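Local coordinates for uncharacterized conserved protein (Staphylococcus epidermidis, PDB 3FRM) that is of unknown function but probably acts as a GNAT-type acetyltransferase, at residues A[46-57]-A[72-82]. Numbering follows the deposited sequence.
Sequences TMPTMNQWLKDI and LSFSFPANEKI. With SO4 (sulfate ion), chain J.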
ATOM      1  N   THR A  46       1.897 -10.914  24.157  1.00 19.39           N
ATOM      2  CA  THR A  46       3.356 -11.069  24.197  1.00 19.70           C
ATOM      3  C   THR A  46       3.840 -12.142  23.209  1.00 19.07           C
ATOM      4  O   THR A  46       3.162 -13.104  22.951  1.00 19.77           O
ATOM      5  CB  THR A  46       3.871 -11.346  25.611  1.00 18.89           C
ATOM      6  OG1 THR A  46       3.115 -12.438  26.146  1.00 20.32           O
ATOM      7  CG2 THR A  46       3.655 -10.131  26.484  1.00 19.13           C
HETATM    8  N   MSE A  47       5.029 -11.945  22.671  1.00 19.53           N
HETATM    9  CA  MSE A  47       5.663 -12.853  21.721  1.00 20.95           C
HETATM   10  C   MSE A  47       5.880 -14.257  22.218  1.00 19.35           C
HETATM   11  O   MSE A  47       6.653 -14.461  23.136  1.00 19.54           O
HETATM   12  CB  MSE A  47       7.048 -12.318  21.341  1.00 21.83           C
HETATM   13  CG  MSE A  47       7.041 -11.417  20.139  1.00 27.03           C
HETATM   14 SE   MSE A  47       6.616 -12.327  18.416  0.85 39.43          SE
HETATM   15  CE  MSE A  47       6.782 -10.648  17.389  1.00 27.61           C
ATOM     16  N   PRO A  48       5.239 -15.235  21.582  1.00 18.47           N
ATOM     17  CA  PRO A  48       5.519 -16.621  21.896  1.00 18.05           C
ATOM     18  C   PRO A  48       6.931 -16.989  21.437  1.00 18.13           C
ATOM     19  O   PRO A  48       7.381 -16.462  20.447  1.00 18.78           O
ATOM     20  CB  PRO A  48       4.477 -17.379  21.054  1.00 18.33           C
ATOM     21  CG  PRO A  48       4.193 -16.511  19.896  1.00 16.67           C
ATOM     22  CD  PRO A  48       4.276 -15.100  20.474  1.00 19.22           C
ATOM     23  N   THR A  49       7.640 -17.869  22.133  1.00 18.09           N
ATOM     24  CA  THR A  49       8.763 -18.520  21.492  1.00 18.36           C
ATOM     25  C   THR A  49       8.199 -19.458  20.426  1.00 21.00           C
ATOM     26  O   THR A  49       6.988 -19.791  20.395  1.00 21.37           O
ATOM     27  CB  THR A  49       9.526 -19.420  22.432  1.00 17.82           C
ATOM     28  OG1 THR A  49       8.797 -20.646  22.608  1.00 16.70           O
ATOM     29  CG2 THR A  49       9.749 -18.750  23.751  1.00 14.37           C
HETATM   30  N   MSE A  50       9.101 -19.894  19.560  1.00 22.73           N
HETATM   31  CA  MSE A  50       8.820 -20.846  18.528  1.00 24.07           C
HETATM   32  C   MSE A  50       8.107 -22.044  19.090  1.00 23.98           C
HETATM   33  O   MSE A  50       7.112 -22.445  18.524  1.00 24.89           O
HETATM   34  CB  MSE A  50      10.104 -21.243  17.835  1.00 25.02           C
HETATM   35  CG  MSE A  50       9.937 -21.585  16.377  1.00 29.94           C
HETATM   36 SE   MSE A  50      10.228 -23.483  16.112  0.70 46.00          SE
HETATM   37  CE  MSE A  50      12.161 -23.690  15.894  1.00 35.51           C
ATOM     38  N   ASN A  51       8.579 -22.581  20.216  1.00 23.81           N
ATOM     39  CA  ASN A  51       7.979 -23.781  20.858  1.00 23.30           C
ATOM     40  C   ASN A  51       6.585 -23.550  21.397  1.00 21.48           C
ATOM     41  O   ASN A  51       5.735 -24.391  21.246  1.00 20.37           O
ATOM     42  CB  ASN A  51       8.843 -24.256  22.025  1.00 23.83           C
ATOM     43  CG  ASN A  51      10.207 -24.726  21.585  1.00 28.32           C
ATOM     44  OD1 ASN A  51      10.331 -25.404  20.569  1.00 33.17           O
ATOM     45  ND2 ASN A  51      11.254 -24.399  22.373  1.00 32.73           N
ATOM     46  N   GLN A  52       6.396 -22.406  22.058  1.00 20.88           N
ATOM     47  CA  GLN A  52       5.092 -21.935  22.468  1.00 20.95           C
ATOM     48  C   GLN A  52       4.158 -21.901  21.270  1.00 20.40           C
ATOM     49  O   GLN A  52       3.061 -22.439  21.326  1.00 20.48           O
ATOM     50  CB  GLN A  52       5.180 -20.508  22.979  1.00 21.47           C
ATOM     51  CG  GLN A  52       4.936 -20.296  24.432  1.00 24.32           C
ATOM     52  CD  GLN A  52       3.709 -20.989  25.029  1.00 25.41           C
ATOM     53  OE1 GLN A  52       3.573 -21.023  26.248  1.00 27.04           O
ATOM     54  NE2 GLN A  52       2.823 -21.521  24.204  1.00 29.24           N
ATOM     55  N   TRP A  53       4.608 -21.261  20.193  1.00 19.90           N
ATOM     56  CA  TRP A  53       3.791 -21.114  18.994  1.00 20.10           C
ATOM     57  C   TRP A  53       3.307 -22.442  18.443  1.00 19.89           C
ATOM     58  O   TRP A  53       2.165 -22.527  17.974  1.00 20.10           O
ATOM     59  CB  TRP A  53       4.485 -20.257  17.883  1.00 19.79           C
ATOM     60  CG  TRP A  53       3.565 -20.011  16.688  1.00 19.81           C
ATOM     61  CD1 TRP A  53       2.391 -19.291  16.695  1.00 19.12           C
ATOM     62  CD2 TRP A  53       3.705 -20.523  15.347  1.00 15.70           C
ATOM     63  NE1 TRP A  53       1.811 -19.316  15.446  1.00 15.90           N
ATOM     64  CE2 TRP A  53       2.597 -20.054  14.603  1.00 15.53           C
ATOM     65  CE3 TRP A  53       4.674 -21.295  14.700  1.00 15.52           C
ATOM     66  CZ2 TRP A  53       2.401 -20.367  13.245  1.00 16.94           C
ATOM     67  CZ3 TRP A  53       4.498 -21.593  13.349  1.00 17.96           C
ATOM     68  CH2 TRP A  53       3.352 -21.115  12.626  1.00 19.87           C
ATOM     69  N   LEU A  54       4.154 -23.471  18.519  1.00 19.96           N
ATOM     70  CA  LEU A  54       3.782 -24.838  18.057  1.00 21.23           C
ATOM     71  C   LEU A  54       2.645 -25.445  18.860  1.00 21.26           C
ATOM     72  O   LEU A  54       1.702 -26.086  18.316  1.00 20.82           O
ATOM     73  CB  LEU A  54       4.993 -25.773  18.144  1.00 21.35           C
ATOM     74  CG  LEU A  54       5.801 -26.002  16.871  1.00 23.60           C
ATOM     75  CD1 LEU A  54       5.626 -24.931  15.818  1.00 24.12           C
ATOM     76  CD2 LEU A  54       7.289 -26.210  17.202  1.00 22.17           C
ATOM     77  N   LYS A  55       2.768 -25.246  20.171  1.00 21.38           N
ATOM     78  CA  LYS A  55       1.754 -25.639  21.120  1.00 21.77           C
ATOM     79  C   LYS A  55       0.465 -24.874  20.867  1.00 21.14           C
ATOM     80  O   LYS A  55      -0.593 -25.473  20.925  1.00 22.23           O
ATOM     81  CB  LYS A  55       2.261 -25.419  22.547  1.00 22.41           C
ATOM     82  CG  LYS A  55       3.185 -26.535  23.046  1.00 23.41           C
ATOM     83  CD  LYS A  55       4.041 -26.092  24.197  1.00 27.85           C
ATOM     84  CE  LYS A  55       5.174 -27.087  24.392  1.00 31.40           C
ATOM     85  NZ  LYS A  55       6.392 -26.457  25.055  1.00 34.19           N
ATOM     86  N   ASP A  56       0.563 -23.594  20.502  1.00 20.09           N
ATOM     87  CA  ASP A  56      -0.613 -22.752  20.296  1.00 19.76           C
ATOM     88  C   ASP A  56      -1.292 -23.135  18.979  1.00 20.01           C
ATOM     89  O   ASP A  56      -2.525 -23.075  18.837  1.00 19.45           O
ATOM     90  CB  ASP A  56      -0.234 -21.280  20.293  1.00 20.01           C
ATOM     91  CG  ASP A  56       0.371 -20.801  21.628  1.00 20.82           C
ATOM     92  OD1 ASP A  56       0.181 -21.439  22.679  1.00 19.58           O
ATOM     93  OD2 ASP A  56       1.019 -19.730  21.633  1.00 24.66           O
ATOM     94  N   ILE A  57      -0.489 -23.573  18.018  1.00 20.27           N
ATOM     95  CA  ILE A  57      -1.054 -24.150  16.796  1.00 20.00           C
ATOM     96  C   ILE A  57      -1.968 -25.291  17.090  1.00 18.86           C
ATOM     97  O   ILE A  57      -3.023 -25.425  16.454  1.00 18.30           O
ATOM     98  CB  ILE A  57       0.025 -24.621  15.834  1.00 20.55           C
ATOM     99  CG1 ILE A  57       0.394 -23.449  14.939  1.00 22.43           C
ATOM    100  CG2 ILE A  57      -0.474 -25.751  14.925  1.00 21.54           C
ATOM    101  CD1 ILE A  57       1.830 -23.462  14.533  1.00 24.95           C
ATOM    102  N   LEU A  72      -6.249 -21.201  10.157  1.00 16.82           N
ATOM    103  CA  LEU A  72      -5.495 -20.892  11.336  1.00 17.64           C
ATOM    104  C   LEU A  72      -5.028 -19.434  11.235  1.00 18.18           C
ATOM    105  O   LEU A  72      -4.640 -18.990  10.161  1.00 18.51           O
ATOM    106  CB  LEU A  72      -4.262 -21.801  11.438  1.00 16.60           C
ATOM    107  CG  LEU A  72      -4.322 -23.291  11.639  1.00 18.98           C
ATOM    108  CD1 LEU A  72      -2.900 -23.775  12.043  1.00 15.47           C
ATOM    109  CD2 LEU A  72      -5.309 -23.624  12.733  1.00 19.24           C
ATOM    110  N   SER A  73      -5.031 -18.700  12.345  1.00 17.74           N
ATOM    111  CA  SER A  73      -4.577 -17.350  12.274  1.00 18.08           C
ATOM    112  C   SER A  73      -4.150 -16.696  13.607  1.00 17.28           C
ATOM    113  O   SER A  73      -4.718 -16.970  14.637  1.00 17.56           O
ATOM    114  CB  SER A  73      -5.623 -16.527  11.537  1.00 18.81           C
ATOM    115  OG  SER A  73      -6.730 -16.299  12.336  1.00 22.44           O
ATOM    116  N   PHE A  74      -3.160 -15.812  13.540  1.00 15.51           N
ATOM    117  CA  PHE A  74      -2.618 -15.156  14.690  1.00 15.12           C
ATOM    118  C   PHE A  74      -2.210 -13.764  14.304  1.00 15.35           C
ATOM    119  O   PHE A  74      -1.791 -13.527  13.170  1.00 13.95           O
ATOM    120  CB  PHE A  74      -1.362 -15.909  15.182  1.00 15.23           C
ATOM    121  CG  PHE A  74      -1.581 -17.423  15.389  1.00 15.45           C
ATOM    122  CD1 PHE A  74      -1.810 -17.939  16.649  1.00 14.09           C
ATOM    123  CD2 PHE A  74      -1.583 -18.303  14.313  1.00 16.30           C
ATOM    124  CE1 PHE A  74      -2.013 -19.338  16.843  1.00 14.88           C
ATOM    125  CE2 PHE A  74      -1.813 -19.689  14.501  1.00 16.71           C
ATOM    126  CZ  PHE A  74      -2.007 -20.196  15.761  1.00 13.03           C
ATOM    127  N   SER A  75      -2.361 -12.842  15.258  1.00 15.78           N
ATOM    128  CA  SER A  75      -1.759 -11.523  15.231  1.00 16.97           C
ATOM    129  C   SER A  75      -0.708 -11.527  16.285  1.00 16.30           C
ATOM    130  O   SER A  75      -0.925 -12.139  17.317  1.00 15.98           O
ATOM    131  CB  SER A  75      -2.734 -10.479  15.698  1.00 15.73           C
ATOM    132  OG  SER A  75      -3.747 -10.462  14.802  1.00 22.90           O
ATOM    133  N   PHE A  76       0.346 -10.741  16.070  1.00 15.62           N
ATOM    134  CA  PHE A  76       1.416 -10.641  17.019  1.00 14.90           C
ATOM    135  C   PHE A  76       1.370  -9.283  17.739  1.00 15.22           C
ATOM    136  O   PHE A  76       0.494  -8.461  17.488  1.00 17.23           O
ATOM    137  CB  PHE A  76       2.764 -10.959  16.331  1.00 15.43           C
ATOM    138  CG  PHE A  76       2.903 -12.399  15.929  1.00 13.90           C
ATOM    139  CD1 PHE A  76       3.363 -13.326  16.812  1.00 17.36           C
ATOM    140  CD2 PHE A  76       2.535 -12.825  14.667  1.00 16.53           C
ATOM    141  CE1 PHE A  76       3.461 -14.695  16.439  1.00 18.89           C
ATOM    142  CE2 PHE A  76       2.620 -14.141  14.288  1.00 17.00           C
ATOM    143  CZ  PHE A  76       3.087 -15.093  15.181  1.00 18.53           C
ATOM    144  N   PRO A  77       2.283  -9.052  18.680  1.00 15.00           N
ATOM    145  CA  PRO A  77       2.101  -7.836  19.492  1.00 14.85           C
ATOM    146  C   PRO A  77       2.304  -6.550  18.686  1.00 14.65           C
ATOM    147  O   PRO A  77       3.109  -6.494  17.766  1.00 15.31           O
ATOM    148  CB  PRO A  77       3.184  -7.962  20.539  1.00 13.62           C
ATOM    149  CG  PRO A  77       3.410  -9.560  20.594  1.00 16.42           C
ATOM    150  CD  PRO A  77       3.325  -9.965  19.195  1.00 13.06           C
ATOM    151  N   ALA A  78       1.548  -5.534  19.013  1.00 14.71           N
ATOM    152  CA  ALA A  78       1.790  -4.182  18.466  1.00 14.56           C
ATOM    153  C   ALA A  78       3.258  -3.775  18.398  1.00 14.53           C
ATOM    154  O   ALA A  78       3.986  -3.858  19.380  1.00 14.17           O
ATOM    155  CB  ALA A  78       1.017  -3.172  19.249  1.00 13.59           C
ATOM    156  N   ASN A  79       3.687  -3.394  17.201  1.00 14.43           N
ATOM    157  CA  ASN A  79       5.007  -2.858  17.021  1.00 15.38           C
ATOM    158  C   ASN A  79       6.135  -3.825  17.395  1.00 15.90           C
ATOM    159  O   ASN A  79       7.218  -3.406  17.722  1.00 15.77           O
ATOM    160  CB  ASN A  79       5.137  -1.566  17.813  1.00 14.69           C
ATOM    161  CG  ASN A  79       4.018  -0.636  17.496  1.00 13.39           C
ATOM    162  OD1 ASN A  79       3.858  -0.253  16.363  1.00 17.62           O
ATOM    163  ND2 ASN A  79       3.183  -0.348  18.460  1.00  9.51           N
ATOM    164  N   GLU A  80       5.878  -5.113  17.318  1.00 17.25           N
ATOM    165  CA  GLU A  80       6.956  -6.081  17.515  1.00 19.00           C
ATOM    166  C   GLU A  80       7.265  -6.884  16.246  1.00 18.98           C
ATOM    167  O   GLU A  80       6.352  -7.423  15.658  1.00 19.34           O
ATOM    168  CB  GLU A  80       6.591  -7.001  18.678  1.00 19.58           C
ATOM    169  CG  GLU A  80       6.788  -6.282  20.045  1.00 21.20           C
ATOM    170  CD  GLU A  80       6.424  -7.143  21.243  1.00 25.08           C
ATOM    171  OE1 GLU A  80       6.824  -8.328  21.310  1.00 27.66           O
ATOM    172  OE2 GLU A  80       5.725  -6.628  22.140  1.00 28.03           O
ATOM    173  N   LYS A  81       8.539  -6.885  15.846  1.00 18.58           N
ATOM    174  CA  LYS A  81       9.162  -7.731  14.828  1.00 18.98           C
ATOM    175  C   LYS A  81       9.299  -9.135  15.369  1.00 18.76           C
ATOM    176  O   LYS A  81       9.606  -9.281  16.523  1.00 20.34           O
ATOM    177  CB  LYS A  81      10.603  -7.234  14.534  1.00 19.27           C
ATOM    178  CG  LYS A  81      10.722  -5.816  13.890  1.00 20.02           C
ATOM    179  CD  LYS A  81       9.890  -5.727  12.565  1.00 23.74           C
ATOM    180  CE  LYS A  81      10.535  -6.455  11.383  1.00 25.23           C
ATOM    181  NZ  LYS A  81      11.909  -5.927  11.071  1.00 26.78           N
ATOM    182  N   ILE A  82       9.070 -10.147  14.535  1.00 18.23           N
ATOM    183  CA  ILE A  82       9.113 -11.576  14.897  1.00 16.75           C
ATOM    184  C   ILE A  82      10.520 -12.165  14.751  1.00 15.84           C
ATOM    185  O   ILE A  82      11.241 -11.853  13.808  1.00 13.15           O
ATOM    186  CB  ILE A  82       8.185 -12.344  13.958  1.00 15.99           C
ATOM    187  CG1 ILE A  82       6.847 -11.632  13.869  1.00 18.41           C
ATOM    188  CG2 ILE A  82       7.948 -13.771  14.391  1.00 15.19           C
ATOM    189  CD1 ILE A  82       5.864 -12.344  12.862  1.00 19.79           C
TER
HETATM  190  S   SO4 J 253      13.044  -5.539   7.581  1.00 45.17           S
HETATM  191  O1  SO4 J 253      11.897  -4.687   7.313  1.00 43.44           O
HETATM  192  O2  SO4 J 253      12.661  -6.583   8.528  1.00 41.22           O
HETATM  193  O3  SO4 J 253      13.488  -6.169   6.333  1.00 46.84           O
HETATM  194  O4  SO4 J 253      14.213  -4.785   8.025  1.00 44.52           O
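W53 meets F74 as a T-shaped pair: the indole brings the NE1 corner of its edge down over the centre of the phenyl face, with NE1 3.7 Å from CD2 of F74. The planes stand at 69° to each other. W53 can do this because its CG lies anti to the backbone N (chi1 -175°), which carries the indole from the helix to the strand. NE1 is buried here with no acceptor partner in the model, and it looks onto the ring face.

Apolar packing widens the same interface. CG1 of I57 comes within 4.1 Å of CZ of F74, and the CG2 branch of I57 reaches CD1 of L72. Farther along, CG of P48 abuts the rim of F76 near the ring plane, with P48 CG 4.0 Å from F76 CE1.

The loop before the helix contributes a Met-aromatic contact. Selenomethionine M47, bent at chi2, runs across F76 at about a right angle and sets SE obliquely to the ring, 4.8 Å from its centroid. The terminal CE of M47 continues to I82, lying 3.7 Å from CG1, while P77 packs its CG against the backbone N of M47. E80, in the type II turn begun by P77, slides past M47 in the opposite direction, its OE1 3.3 Å from CG of M47.

Polar groups work around this apolar seam. T49 is the helix N-cap, its OG1 accepting a nearly straight bond from N of Q52 (3.0 Å). K81 donates through NZ to a sulfate, probably from the crystallisation liquor, that backbone amides of G203, G205 and S206 and the side chain of R237, all of the second subunit, also hold.

Joined in this way are the helix and second strand of a beta-alpha-beta crossover, in which helix 50-66 packs against the sheet and links the parallel neighbouring strands 41-44 and 72-75.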